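Local coordinates for putative enoyl-CoA hydratase/isomerase (Bordetella parapertussis, PDB 3ISA), which is a putative enoyl-CoA hydratase/isomerase of the crotonase-like family, probably acting on acyl-CoA thioesters, although its substrate and reaction are not established, at residues Ala16-Thr21 against His47-Pro52; Pro52-Ala57 against Ala95-Leu100; Ala103-Arg108 against Ala129-Pro134. All coordinates share one frame; numbering follows the deposited sequence.

Contact 1 (Ala16-Thr21 against His47-Pro52); sequences AAWTFT and HREQVP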
ATOM      1  N   ALA D  16     -13.966 -10.440  33.755  1.00 21.52           N
ATOM      2  CA  ALA D  16     -12.855 -10.664  32.809  1.00 23.62           C
ATOM      3  C   ALA D  16     -13.274 -11.222  31.443  1.00 22.47           C
ATOM      4  O   ALA D  16     -12.471 -11.228  30.497  1.00 24.22           O
ATOM      5  CB  ALA D  16     -11.781 -11.557  33.422  1.00 27.30           C
ATOM      6  N   ALA D  17     -14.523 -11.672  31.322  1.00 17.48           N
ATOM      7  CA  ALA D  17     -14.942 -12.449  30.145  1.00 20.70           C
ATOM      8  C   ALA D  17     -16.442 -12.469  29.923  1.00 22.88           C
ATOM      9  O   ALA D  17     -17.214 -12.642  30.876  1.00 20.15           O
ATOM     10  CB  ALA D  17     -14.430 -13.898  30.236  1.00 20.51           C
ATOM     11  N   TRP D  18     -16.845 -12.325  28.661  1.00 16.87           N
ATOM     12  CA  TRP D  18     -18.211 -12.625  28.249  1.00 16.18           C
ATOM     13  C   TRP D  18     -18.166 -13.895  27.425  1.00 21.17           C
ATOM     14  O   TRP D  18     -17.289 -14.059  26.564  1.00 19.85           O
ATOM     15  CB  TRP D  18     -18.819 -11.515  27.387  1.00 15.81           C
ATOM     16  CG  TRP D  18     -19.228 -10.278  28.124  1.00 18.82           C
ATOM     17  CD1 TRP D  18     -18.868  -9.896  29.392  1.00 20.07           C
ATOM     18  CD2 TRP D  18     -20.064  -9.236  27.611  1.00 19.55           C
ATOM     19  NE1 TRP D  18     -19.444  -8.678  29.699  1.00 20.96           N
ATOM     20  CE2 TRP D  18     -20.181  -8.251  28.623  1.00 18.39           C
ATOM     21  CE3 TRP D  18     -20.737  -9.047  26.394  1.00 17.22           C
ATOM     22  CZ2 TRP D  18     -20.927  -7.074  28.447  1.00 18.10           C
ATOM     23  CZ3 TRP D  18     -21.480  -7.870  26.215  1.00 22.34           C
ATOM     24  CH2 TRP D  18     -21.576  -6.904  27.243  1.00 19.96           C
ATOM     25  N   THR D  19     -19.095 -14.801  27.696  1.00 18.40           N
ATOM     26  CA  THR D  19     -19.202 -16.017  26.917  1.00 19.09           C
ATOM     27  C   THR D  19     -20.461 -15.953  26.050  1.00 20.10           C
ATOM     28  O   THR D  19     -21.587 -15.820  26.551  1.00 20.26           O
ATOM     29  CB  THR D  19     -19.208 -17.267  27.829  1.00 17.79           C
ATOM     30  OG1 THR D  19     -18.025 -17.260  28.631  1.00 18.89           O
ATOM     31  CG2 THR D  19     -19.287 -18.568  26.999  1.00 24.79           C
ATOM     32  N   PHE D  20     -20.238 -16.048  24.747  1.00 18.27           N
ATOM     33  CA  PHE D  20     -21.284 -16.057  23.741  1.00 18.00           C
ATOM     34  C   PHE D  20     -21.562 -17.500  23.329  1.00 24.21           C
ATOM     35  O   PHE D  20     -20.779 -18.110  22.596  1.00 19.29           O
ATOM     36  CB  PHE D  20     -20.833 -15.271  22.503  1.00 17.49           C
ATOM     37  CG  PHE D  20     -20.596 -13.803  22.756  1.00 19.59           C
ATOM     38  CD1 PHE D  20     -21.620 -12.881  22.572  1.00 25.60           C
ATOM     39  CD2 PHE D  20     -19.345 -13.346  23.152  1.00 17.84           C
ATOM     40  CE1 PHE D  20     -21.413 -11.512  22.797  1.00 25.17           C
ATOM     41  CE2 PHE D  20     -19.117 -11.974  23.384  1.00 22.80           C
ATOM     42  CZ  PHE D  20     -20.161 -11.052  23.197  1.00 19.88           C
ATOM     43  N   THR D  21     -22.677 -18.044  23.798  1.00 20.00           N
ATOM     44  CA  THR D  21     -23.039 -19.399  23.443  1.00 20.92           C
ATOM     45  C   THR D  21     -24.104 -19.371  22.350  1.00 19.62           C
ATOM     46  O   THR D  21     -25.238 -18.936  22.587  1.00 22.47           O
ATOM     47  CB  THR D  21     -23.519 -20.212  24.687  1.00 16.87           C
ATOM     48  OG1 THR D  21     -22.501 -20.212  25.685  1.00 22.43           O
ATOM     49  CG2 THR D  21     -23.870 -21.654  24.293  1.00 22.63           C
ATOM     50  N   HIS D  47     -17.337  -4.434  23.225  1.00 19.18           N
ATOM     51  CA  HIS D  47     -16.313  -3.480  22.858  0.50 19.81           C
ATOM     52  C   HIS D  47     -16.521  -2.137  23.584  1.00 22.29           C
ATOM     53  O   HIS D  47     -15.554  -1.535  24.052  1.00 20.16           O
ATOM     54  CB  HIS D  47     -16.219  -3.344  21.335  0.50 19.14           C
ATOM     55  CG  HIS D  47     -15.763  -4.600  20.646  0.50 20.29           C
ATOM     56  ND1 HIS D  47     -15.745  -4.736  19.275  0.50 17.91           N
ATOM     57  CD2 HIS D  47     -15.320  -5.780  21.143  0.50  8.61           C
ATOM     58  CE1 HIS D  47     -15.296  -5.938  18.961  0.50 10.71           C
ATOM     59  NE2 HIS D  47     -15.044  -6.594  20.077  0.50 12.92           N
ATOM     60  N   ARG D  48     -17.769  -1.701  23.722  1.00 21.79           N
ATOM     61  CA  ARG D  48     -18.081  -0.502  24.512  1.00 21.31           C
ATOM     62  C   ARG D  48     -17.649  -0.666  25.972  1.00 21.78           C
ATOM     63  O   ARG D  48     -17.103   0.259  26.584  1.00 22.97           O
ATOM     64  CB  ARG D  48     -19.570  -0.167  24.423  1.00 22.08           C
ATOM     65  CG  ARG D  48     -19.998   0.435  23.071  1.00 18.45           C
ATOM     66  CD  ARG D  48     -21.390   1.102  23.159  1.00 22.64           C
ATOM     67  NE  ARG D  48     -22.356   0.271  23.893  1.00 28.20           N
ATOM     68  CZ  ARG D  48     -23.132  -0.666  23.345  1.00 35.38           C
ATOM     69  NH1 ARG D  48     -23.078  -0.895  22.028  1.00 25.72           N
ATOM     70  NH2 ARG D  48     -23.975  -1.372  24.115  1.00 23.33           N
ATOM     71  N   GLU D  49     -17.840  -1.871  26.507  1.00 15.67           N
ATOM     72  CA  GLU D  49     -17.584  -2.141  27.924  1.00 23.72           C
ATOM     73  C   GLU D  49     -16.146  -2.628  28.159  1.00 22.34           C
ATOM     74  O   GLU D  49     -15.736  -2.914  29.298  1.00 23.66           O
ATOM     75  CB  GLU D  49     -18.670  -3.098  28.461  1.00 25.21           C
ATOM     76  CG  GLU D  49     -20.093  -2.444  28.356  1.00 26.71           C
ATOM     77  CD  GLU D  49     -21.300  -3.367  28.631  1.00 31.98           C
ATOM     78  OE1 GLU D  49     -21.297  -4.081  29.649  1.00 24.44           O
ATOM     79  OE2 GLU D  49     -22.289  -3.331  27.846  1.00 33.88           O
ATOM     80  N   GLN D  50     -15.377  -2.681  27.071  1.00 22.39           N
ATOM     81  CA  GLN D  50     -13.956  -3.090  27.088  1.00 20.46           C
ATOM     82  C   GLN D  50     -13.705  -4.414  27.806  1.00 19.22           C
ATOM     83  O   GLN D  50     -12.749  -4.545  28.580  1.00 20.19           O
ATOM     84  CB  GLN D  50     -13.064  -1.983  27.648  1.00 22.05           C
ATOM     85  CG  GLN D  50     -13.046  -0.754  26.771  1.00 24.95           C
ATOM     86  CD  GLN D  50     -12.081   0.280  27.278  1.00 37.67           C
ATOM     87  OE1 GLN D  50     -12.259   0.816  28.363  1.00 39.91           O
ATOM     88  NE2 GLN D  50     -11.036   0.556  26.500  1.00 35.47           N
ATOM     89  N   VAL D  51     -14.576  -5.385  27.531  1.00 20.14           N
ATOM     90  CA  VAL D  51     -14.464  -6.735  28.062  1.00 21.07           C
ATOM     91  C   VAL D  51     -13.129  -7.361  27.617  1.00 19.52           C
ATOM     92  O   VAL D  51     -12.803  -7.377  26.420  1.00 20.90           O
ATOM     93  CB  VAL D  51     -15.670  -7.615  27.627  1.00 23.31           C
ATOM     94  CG1 VAL D  51     -15.560  -9.018  28.222  1.00 18.00           C
ATOM     95  CG2 VAL D  51     -17.007  -6.947  28.034  1.00 20.34           C
ATOM     96  N   PRO D  52     -12.330  -7.837  28.578  1.00 20.17           N
ATOM     97  CA  PRO D  52     -10.993  -8.360  28.229  1.00 19.89           C
ATOM     98  C   PRO D  52     -11.011  -9.581  27.312  1.00 17.00           C
ATOM     99  O   PRO D  52     -10.215  -9.656  26.349  1.00 19.04           O
ATOM    100  CB  PRO D  52     -10.386  -8.710  29.592  1.00 18.63           C
ATOM    101  CG  PRO D  52     -11.146  -7.848  30.586  1.00 21.07           C
ATOM    102  CD  PRO D  52     -12.559  -7.856  30.039  1.00 21.58           C
TER

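Contact 2 (Pro52-Ala57 against Ala95-Leu100); sequences PLLVFA and AGSPSL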
ATOM      1  N   PRO D  52     -12.330  -7.837  28.578  1.00 20.17           N
ATOM      2  CA  PRO D  52     -10.993  -8.360  28.229  1.00 19.89           C
ATOM      3  C   PRO D  52     -11.011  -9.581  27.312  1.00 17.00           C
ATOM      4  O   PRO D  52     -10.215  -9.656  26.349  1.00 19.04           O
ATOM      5  CB  PRO D  52     -10.386  -8.710  29.592  1.00 18.63           C
ATOM      6  CG  PRO D  52     -11.146  -7.848  30.586  1.00 21.07           C
ATOM      7  CD  PRO D  52     -12.559  -7.856  30.039  1.00 21.58           C
ATOM      8  N   LEU D  53     -11.926 -10.512  27.584  1.00 16.83           N
ATOM      9  CA  LEU D  53     -11.996 -11.765  26.840  1.00 17.45           C
ATOM     10  C   LEU D  53     -13.415 -12.056  26.339  1.00 20.13           C
ATOM     11  O   LEU D  53     -14.386 -12.025  27.119  1.00 19.90           O
ATOM     12  CB  LEU D  53     -11.533 -12.933  27.722  1.00 16.73           C
ATOM     13  CG  LEU D  53     -11.704 -14.333  27.119  1.00 15.67           C
ATOM     14  CD1 LEU D  53     -10.697 -14.579  25.976  1.00 20.51           C
ATOM     15  CD2 LEU D  53     -11.556 -15.414  28.196  1.00 16.62           C
ATOM     16  N   LEU D  54     -13.535 -12.331  25.047  1.00 17.40           N
ATOM     17  CA  LEU D  54     -14.776 -12.863  24.480  1.00 14.67           C
ATOM     18  C   LEU D  54     -14.593 -14.331  24.190  1.00 20.93           C
ATOM     19  O   LEU D  54     -13.661 -14.727  23.460  1.00 18.84           O
ATOM     20  CB  LEU D  54     -15.143 -12.147  23.169  1.00 20.13           C
ATOM     21  CG  LEU D  54     -15.062 -10.620  23.181  1.00 20.70           C
ATOM     22  CD1 LEU D  54     -15.547 -10.021  21.847  1.00 20.52           C
ATOM     23  CD2 LEU D  54     -15.827 -10.038  24.370  1.00 21.19           C
ATOM     24  N   VAL D  55     -15.485 -15.140  24.752  1.00 16.77           N
ATOM     25  CA  VAL D  55     -15.486 -16.584  24.511  1.00 16.46           C
ATOM     26  C   VAL D  55     -16.666 -16.970  23.600  1.00 17.47           C
ATOM     27  O   VAL D  55     -17.810 -16.535  23.816  1.00 20.46           O
ATOM     28  CB  VAL D  55     -15.548 -17.394  25.842  1.00 22.11           C
ATOM     29  CG1 VAL D  55     -15.586 -18.904  25.566  1.00 19.93           C
ATOM     30  CG2 VAL D  55     -14.383 -17.023  26.757  1.00 20.45           C
ATOM     31  N   PHE D  56     -16.378 -17.758  22.563  1.00 16.81           N
ATOM     32  CA  PHE D  56     -17.409 -18.272  21.664  1.00 16.52           C
ATOM     33  C   PHE D  56     -17.538 -19.797  21.726  1.00 20.80           C
ATOM     34  O   PHE D  56     -16.562 -20.526  21.541  1.00 20.30           O
ATOM     35  CB  PHE D  56     -17.132 -17.833  20.228  1.00 16.70           C
ATOM     36  CG  PHE D  56     -17.197 -16.341  20.039  1.00 18.87           C
ATOM     37  CD1 PHE D  56     -18.396 -15.739  19.644  1.00 21.35           C
ATOM     38  CD2 PHE D  56     -16.072 -15.540  20.265  1.00 20.03           C
ATOM     39  CE1 PHE D  56     -18.475 -14.371  19.478  1.00 18.97           C
ATOM     40  CE2 PHE D  56     -16.139 -14.142  20.095  1.00 21.66           C
ATOM     41  CZ  PHE D  56     -17.349 -13.568  19.698  1.00 17.77           C
ATOM     42  N   ALA D  57     -18.762 -20.265  21.955  1.00 19.79           N
ATOM     43  CA  ALA D  57     -19.022 -21.701  22.066  1.00 21.88           C
ATOM     44  C   ALA D  57     -20.386 -22.015  21.476  1.00 22.10           C
ATOM     45  O   ALA D  57     -21.169 -21.114  21.214  1.00 21.74           O
ATOM     46  CB  ALA D  57     -18.943 -22.147  23.524  1.00 24.95           C
ATOM     47  N   ALA D  95     -12.711 -10.484  14.436  1.00 14.70           N
ATOM     48  CA  ALA D  95     -11.287 -10.548  14.025  1.00 18.83           C
ATOM     49  C   ALA D  95     -10.452  -9.369  14.509  1.00 20.28           C
ATOM     50  O   ALA D  95      -9.314  -9.556  14.966  1.00 19.10           O
ATOM     51  CB  ALA D  95     -11.153 -10.707  12.526  1.00 20.20           C
ATOM     52  N   GLY D  96     -11.021  -8.169  14.408  1.00 18.56           N
ATOM     53  CA  GLY D  96     -10.345  -6.926  14.802  1.00 18.95           C
ATOM     54  C   GLY D  96     -10.653  -6.474  16.230  1.00 21.78           C
ATOM     55  O   GLY D  96     -10.440  -5.315  16.573  1.00 19.96           O
ATOM     56  N   SER D  97     -11.143  -7.386  17.063  1.00 16.48           N
ATOM     57  CA  SER D  97     -11.581  -7.034  18.424  1.00 15.10           C
ATOM     58  C   SER D  97     -10.396  -6.542  19.286  1.00 15.11           C
ATOM     59  O   SER D  97      -9.325  -7.147  19.263  1.00 18.80           O
ATOM     60  CB  SER D  97     -12.234  -8.230  19.102  1.00 19.64           C
ATOM     61  OG  SER D  97     -12.774  -7.882  20.372  1.00 21.71           O
ATOM     62  N   PRO D  98     -10.605  -5.465  20.058  1.00 19.27           N
ATOM     63  CA  PRO D  98      -9.664  -5.082  21.124  1.00 20.13           C
ATOM     64  C   PRO D  98      -9.635  -6.105  22.264  1.00 19.16           C
ATOM     65  O   PRO D  98      -8.685  -6.114  23.051  1.00 20.32           O
ATOM     66  CB  PRO D  98     -10.230  -3.748  21.632  1.00 25.05           C
ATOM     67  CG  PRO D  98     -11.162  -3.270  20.536  1.00 31.94           C
ATOM     68  CD  PRO D  98     -11.735  -4.523  19.957  1.00 23.11           C
ATOM     69  N   SER D  99     -10.685  -6.916  22.392  1.00 20.00           N
ATOM     70  CA  SER D  99     -10.684  -8.015  23.372  1.00 19.33           C
ATOM     71  C   SER D  99      -9.848  -9.165  22.835  1.00 21.90           C
ATOM     72  O   SER D  99      -9.790  -9.376  21.627  1.00 17.72           O
ATOM     73  CB  SER D  99     -12.091  -8.555  23.597  1.00 22.14           C
ATOM     74  OG  SER D  99     -13.019  -7.540  23.954  1.00 21.34           O
ATOM     75  N   LEU D 100      -9.224  -9.933  23.727  1.00 19.20           N
ATOM     76  CA  LEU D 100      -8.745 -11.267  23.342  1.00 17.07           C
ATOM     77  C   LEU D 100      -9.998 -12.094  23.005  1.00 21.85           C
ATOM     78  O   LEU D 100     -11.058 -11.910  23.620  1.00 20.00           O
ATOM     79  CB  LEU D 100      -7.981 -11.933  24.483  1.00 17.41           C
ATOM     80  CG  LEU D 100      -7.443 -13.353  24.234  1.00 20.21           C
ATOM     81  CD1 LEU D 100      -6.490 -13.355  22.995  1.00 23.34           C
ATOM     82  CD2 LEU D 100      -6.741 -13.888  25.461  1.00 20.23           C
TER

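Contact 3 (Ala103-Arg108 against Ala129-Pro134); sequences ALAHGR and AGFRMP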
ATOM      1  N   ALA D 103     -12.246 -19.294  20.888  1.00 17.15           N
ATOM      2  CA  ALA D 103     -13.318 -20.115  20.352  1.00 15.28           C
ATOM      3  C   ALA D 103     -13.074 -21.573  20.725  1.00 19.44           C
ATOM      4  O   ALA D 103     -11.935 -22.028  20.750  1.00 22.39           O
ATOM      5  CB  ALA D 103     -13.426 -19.955  18.863  1.00 18.05           C
ATOM      6  N   LEU D 104     -14.158 -22.285  20.998  1.00 17.05           N
ATOM      7  CA  LEU D 104     -14.096 -23.662  21.449  1.00 19.71           C
ATOM      8  C   LEU D 104     -15.078 -24.467  20.614  1.00 22.17           C
ATOM      9  O   LEU D 104     -16.298 -24.315  20.759  1.00 21.76           O
ATOM     10  CB  LEU D 104     -14.459 -23.742  22.937  1.00 23.38           C
ATOM     11  CG  LEU D 104     -13.564 -22.991  23.931  1.00 18.44           C
ATOM     12  CD1 LEU D 104     -14.299 -22.810  25.265  1.00 25.84           C
ATOM     13  CD2 LEU D 104     -12.219 -23.672  24.125  1.00 22.81           C
ATOM     14  N   ALA D 105     -14.541 -25.273  19.695  1.00 22.14           N
ATOM     15  CA  ALA D 105     -15.364 -25.985  18.715  1.00 23.06           C
ATOM     16  C   ALA D 105     -15.453 -27.464  19.040  1.00 25.58           C
ATOM     17  O   ALA D 105     -14.513 -28.045  19.586  1.00 22.97           O
ATOM     18  CB  ALA D 105     -14.809 -25.829  17.320  1.00 27.32           C
ATOM     19  N   HIS D 106     -16.589 -28.051  18.686  1.00 25.40           N
ATOM     20  CA  HIS D 106     -16.797 -29.479  18.786  1.00 26.71           C
ATOM     21  C   HIS D 106     -17.734 -29.866  17.661  1.00 27.47           C
ATOM     22  O   HIS D 106     -18.309 -28.985  17.018  1.00 25.04           O
ATOM     23  CB  HIS D 106     -17.313 -29.889  20.185  1.00 27.92           C
ATOM     24  CG  HIS D 106     -18.683 -29.376  20.527  1.00 24.15           C
ATOM     25  ND1 HIS D 106     -18.959 -28.040  20.713  1.00 28.76           N
ATOM     26  CD2 HIS D 106     -19.843 -30.034  20.763  1.00 23.32           C
ATOM     27  CE1 HIS D 106     -20.237 -27.894  21.016  1.00 25.41           C
ATOM     28  NE2 HIS D 106     -20.797 -29.088  21.050  1.00 26.48           N
ATOM     29  N   GLY D 107     -17.843 -31.165  17.375  1.00 23.45           N
ATOM     30  CA  GLY D 107     -18.767 -31.643  16.355  1.00 24.71           C
ATOM     31  C   GLY D 107     -18.402 -31.185  14.946  1.00 24.67           C
ATOM     32  O   GLY D 107     -17.260 -30.758  14.689  1.00 24.35           O
ATOM     33  N   ARG D 108     -19.391 -31.256  14.058  1.00 29.93           N
ATOM     34  CA  ARG D 108     -19.218 -30.942  12.643  0.50 28.33           C
ATOM     35  C   ARG D 108     -19.586 -29.485  12.351  1.00 22.92           C
ATOM     36  O   ARG D 108     -20.732 -29.066  12.560  1.00 21.50           O
ATOM     37  CB  ARG D 108     -20.065 -31.886  11.788  0.50 30.20           C
ATOM     38  CG  ARG D 108     -19.707 -33.371  11.953  0.50 36.70           C
ATOM     39  CD  ARG D 108     -20.728 -34.281  11.270  0.50 36.90           C
ATOM     40  NE  ARG D 108     -20.832 -34.003   9.839  0.50 51.65           N
ATOM     41  CZ  ARG D 108     -21.506 -34.748   8.965  0.50 54.91           C
ATOM     42  NH1 ARG D 108     -22.148 -35.841   9.359  0.50 59.83           N
ATOM     43  NH2 ARG D 108     -21.530 -34.396   7.686  0.50 52.73           N
ATOM     44  N   ALA D 129     -13.656 -33.208  16.488  1.00 26.10           N
ATOM     45  CA  ALA D 129     -14.256 -32.094  15.722  1.00 26.47           C
ATOM     46  C   ALA D 129     -13.858 -32.102  14.244  1.00 28.53           C
ATOM     47  O   ALA D 129     -12.787 -32.595  13.876  1.00 30.75           O
ATOM     48  CB  ALA D 129     -13.896 -30.748  16.363  1.00 23.86           C
ATOM     49  N   GLY D 130     -14.725 -31.546  13.405  1.00 23.99           N
ATOM     50  CA  GLY D 130     -14.498 -31.499  11.965  1.00 25.68           C
ATOM     51  C   GLY D 130     -14.907 -30.144  11.412  1.00 27.75           C
ATOM     52  O   GLY D 130     -15.749 -29.444  12.001  1.00 23.49           O
ATOM     53  N   PHE D 131     -14.296 -29.763  10.293  1.00 23.58           N
ATOM     54  CA  PHE D 131     -14.485 -28.437   9.726  1.00 19.90           C
ATOM     55  C   PHE D 131     -14.579 -28.563   8.217  1.00 26.48           C
ATOM     56  O   PHE D 131     -13.830 -29.330   7.610  1.00 30.41           O
ATOM     57  CB  PHE D 131     -13.290 -27.507  10.043  1.00 23.84           C
ATOM     58  CG  PHE D 131     -12.922 -27.414  11.506  1.00 25.72           C
ATOM     59  CD1 PHE D 131     -13.507 -26.445  12.334  1.00 24.60           C
ATOM     60  CD2 PHE D 131     -11.959 -28.276  12.057  1.00 27.98           C
ATOM     61  CE1 PHE D 131     -13.144 -26.346  13.691  1.00 24.78           C
ATOM     62  CE2 PHE D 131     -11.603 -28.194  13.402  1.00 26.78           C
ATOM     63  CZ  PHE D 131     -12.197 -27.231  14.230  1.00 26.10           C
ATOM     64  N   ARG D 132     -15.465 -27.786   7.609  1.00 22.17           N
ATOM     65  CA  ARG D 132     -15.513 -27.655   6.153  1.00 23.24           C
ATOM     66  C   ARG D 132     -16.003 -26.262   5.754  1.00 21.59           C
ATOM     67  O   ARG D 132     -16.978 -25.768   6.318  1.00 21.42           O
ATOM     68  CB  ARG D 132     -16.445 -28.724   5.567  1.00 21.03           C
ATOM     69  CG  ARG D 132     -16.323 -28.887   4.053  1.00 21.82           C
ATOM     70  CD  ARG D 132     -17.336 -29.888   3.461  1.00 24.34           C
ATOM     71  NE  ARG D 132     -17.130 -30.036   2.021  1.00 40.08           N
ATOM     72  CZ  ARG D 132     -18.084 -30.245   1.112  1.00 57.73           C
ATOM     73  NH1 ARG D 132     -19.365 -30.325   1.457  1.00 47.12           N
ATOM     74  NH2 ARG D 132     -17.751 -30.359  -0.169  1.00 60.86           N
ATOM     75  N   MET D 133     -15.334 -25.624   4.792  1.00 20.40           N
ATOM     76  CA  MET D 133     -15.815 -24.361   4.216  1.00 21.89           C
ATOM     77  C   MET D 133     -16.070 -24.607   2.728  1.00 24.62           C
ATOM     78  O   MET D 133     -15.144 -24.481   1.917  1.00 25.51           O
ATOM     79  CB  MET D 133     -14.788 -23.222   4.406  1.00 22.97           C
ATOM     80  CG  MET D 133     -14.619 -22.660   5.862  1.00 23.67           C
ATOM     81  SD  MET D 133     -13.060 -21.769   6.153  1.00 16.55           S
ATOM     82  CE  MET D 133     -11.954 -23.167   6.324  1.00 21.55           C
ATOM     83  N   PRO D 134     -17.307 -25.012   2.368  1.00 24.79           N
ATOM     84  CA  PRO D 134     -17.661 -25.435   1.005  1.00 26.80           C
ATOM     85  C   PRO D 134     -18.243 -24.356   0.086  1.00 25.37           C
ATOM     86  O   PRO D 134     -18.607 -24.670  -1.044  1.00 22.18           O
ATOM     87  CB  PRO D 134     -18.725 -26.507   1.255  1.00 28.56           C
ATOM     88  CG  PRO D 134     -19.422 -26.033   2.499  1.00 28.12           C
ATOM     89  CD  PRO D 134     -18.456 -25.155   3.283  1.00 25.12           C
TER

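Contact 1 (Ala16-Thr21 against His47-Pro52)
E49 meets the rim of the W18 indole with its carboxylate. The group reaches the benzene edge close to the ring plane, with OE1 3.2 Å from W18 CZ2. The carboxylate plane stands 79° from the ring, so the two groups do not stack. The CG of E49 is anti to its carbonyl carbon and the chain is extended beyond it, which carries the acid out to the indole. The polarised C-H edge of the ring may favour an oxygen there.

Q50, the first residue past the helix, has a positive phi and completes a Schellman motif. The turn brings V51 back toward the strand.

V51 makes the main apolar contact. Its CG2 lies over one face of W18 in a CH-pi contact, 3.5 Å from the centroid of the five-membered ring and 16° off the normal. The same methyl is 3.4 Å from W18 NE1. The other branch, CG1, is anti to the backbone N and comes alongside the strand, 3.6 Å from W18 N. The two methyls thus touch both the indole and the strand backbone.

P52 closes the contact. Its CB and CD each lie 3.4 Å from A16 O, so the carbonyl rests against the proline ring. No hydrogen bond joins the two segments.

W18 also packs on A45 and A46 of helix 33-48 and on I11 of strand 9-13, and makes a cation-pi contact with R13. Its backbone bonds to L53 and V55. The contact thus lies at the return from helix 33-48 to the sheet, in the beta-alpha-beta unit formed with strands 17-22 and 53-58.

Contact 2 (Pro52-Ala57 against Ala95-Leu100)
The parallel pairing of strands 53-58 and 100-105 starts here, with L53 bridged to L100. Two backbone bonds frame the bridge. L100 N gives a bent bond to P52 O at 2.8 Å, with an angle of 133° at the hydrogen. L54 N gives a straighter one to L100 O at 2.9 Å and 168°. A CA-H...O contact from L53 CA to L100 O, 3.4 Å, adds to the second.

L53 and L100 lie side by side on one face of the sheet, both with CG anti to the backbone N. L53 CD1 is 3.9 Å from L100 CG. A197 of helix 186-197 touches both leucines, and L157 of a second subunit packs on L100.

L54 packs against the serines. Its CG is 3.6 Å from S99 CB, and its CD1 is 3.8 Å from S97 OG. S97 OG accepts from S99 N at 3.1 Å, an ST turn that shapes the approach to the strand. S99 OG is bonded to V51 O.

Helix 77-95 lies between the paired strands in the chain. This is a beta-alpha-beta crossover, as expected in the crotonase fold.

Contact 3 (Ala103-Arg108 against Ala129-Pro134)
A105 touches F131 at the end of strand 100-105. Its CB lies 4.0 Å from F131 CE1, the methyl meeting the ring obliquely. F131 sets out from its backbone away from 103-108, but its CG, anti to the carbonyl carbon (chi1 -53°), lets the ring bring CE1 back to the alanine.

H106 gives its backbone rather than its ring. H106 CA is 4.0 Å from A129 CB. Its side chain starts out away from 129-134, and NE2 is hydrogen-bonded to G60 O.

G107 makes the one hydrogen bond across the segments. G130 N donates to G107 O at 2.9 Å, with a nearly straight angle of 167° at the hydrogen. The donor sits above the carbonyl plane, 37° out of it. A129 CA makes a CA-H...O contact with the same oxygen at 3.4 Å, and A129 CB is 3.8 Å from it. G107 has a positive phi, a backbone shape that glycine takes easily, at the bend between strand 100-105 and strand 108-110.

R108 is bridged to G130 in parallel register. R108 CA lies 3.8 Å from G130 O. N109 helps hold both sides, since its ND2 bonds to H106 O and weakly to G130 O. Helix 112-119 follows strand 108-110; in crotonase relatives the start of the corresponding helix supplies an oxyanion-hole N-H.

F131 also meets the rings of F117, F166 and F176, the last edge-to-face. F117 belongs to helix 112-119 and touches A105 as well. The contact thus joins the C-terminal end of strand 100-105, an inner strand of the six-stranded sheet, to the small sheet of 108-110, 130-132 and 165-167, with helix 112-119 packed against both segments.

From the N terminus, contact 1 closes a loop of strand 17-22 and helix 33-48. Contact 2 takes over at the shared residue P52 and closes the next loop, which holds helix 77-95. Contact 3 follows, closing a shorter loop with strand 108-110, helix 112-119 and strand 122-125. The three loops run in series; none nests in or crosses another. Contacts 1 and 2 adjoin, and F20 N probably bonds to V55 O between their strands. Contacts 2 and 3 meet through a probable bond from L104 N to F56 O. Contacts 1 and 3 do not touch, and their centres are about 23 Å apart. Together they run from the main sheet to the small one.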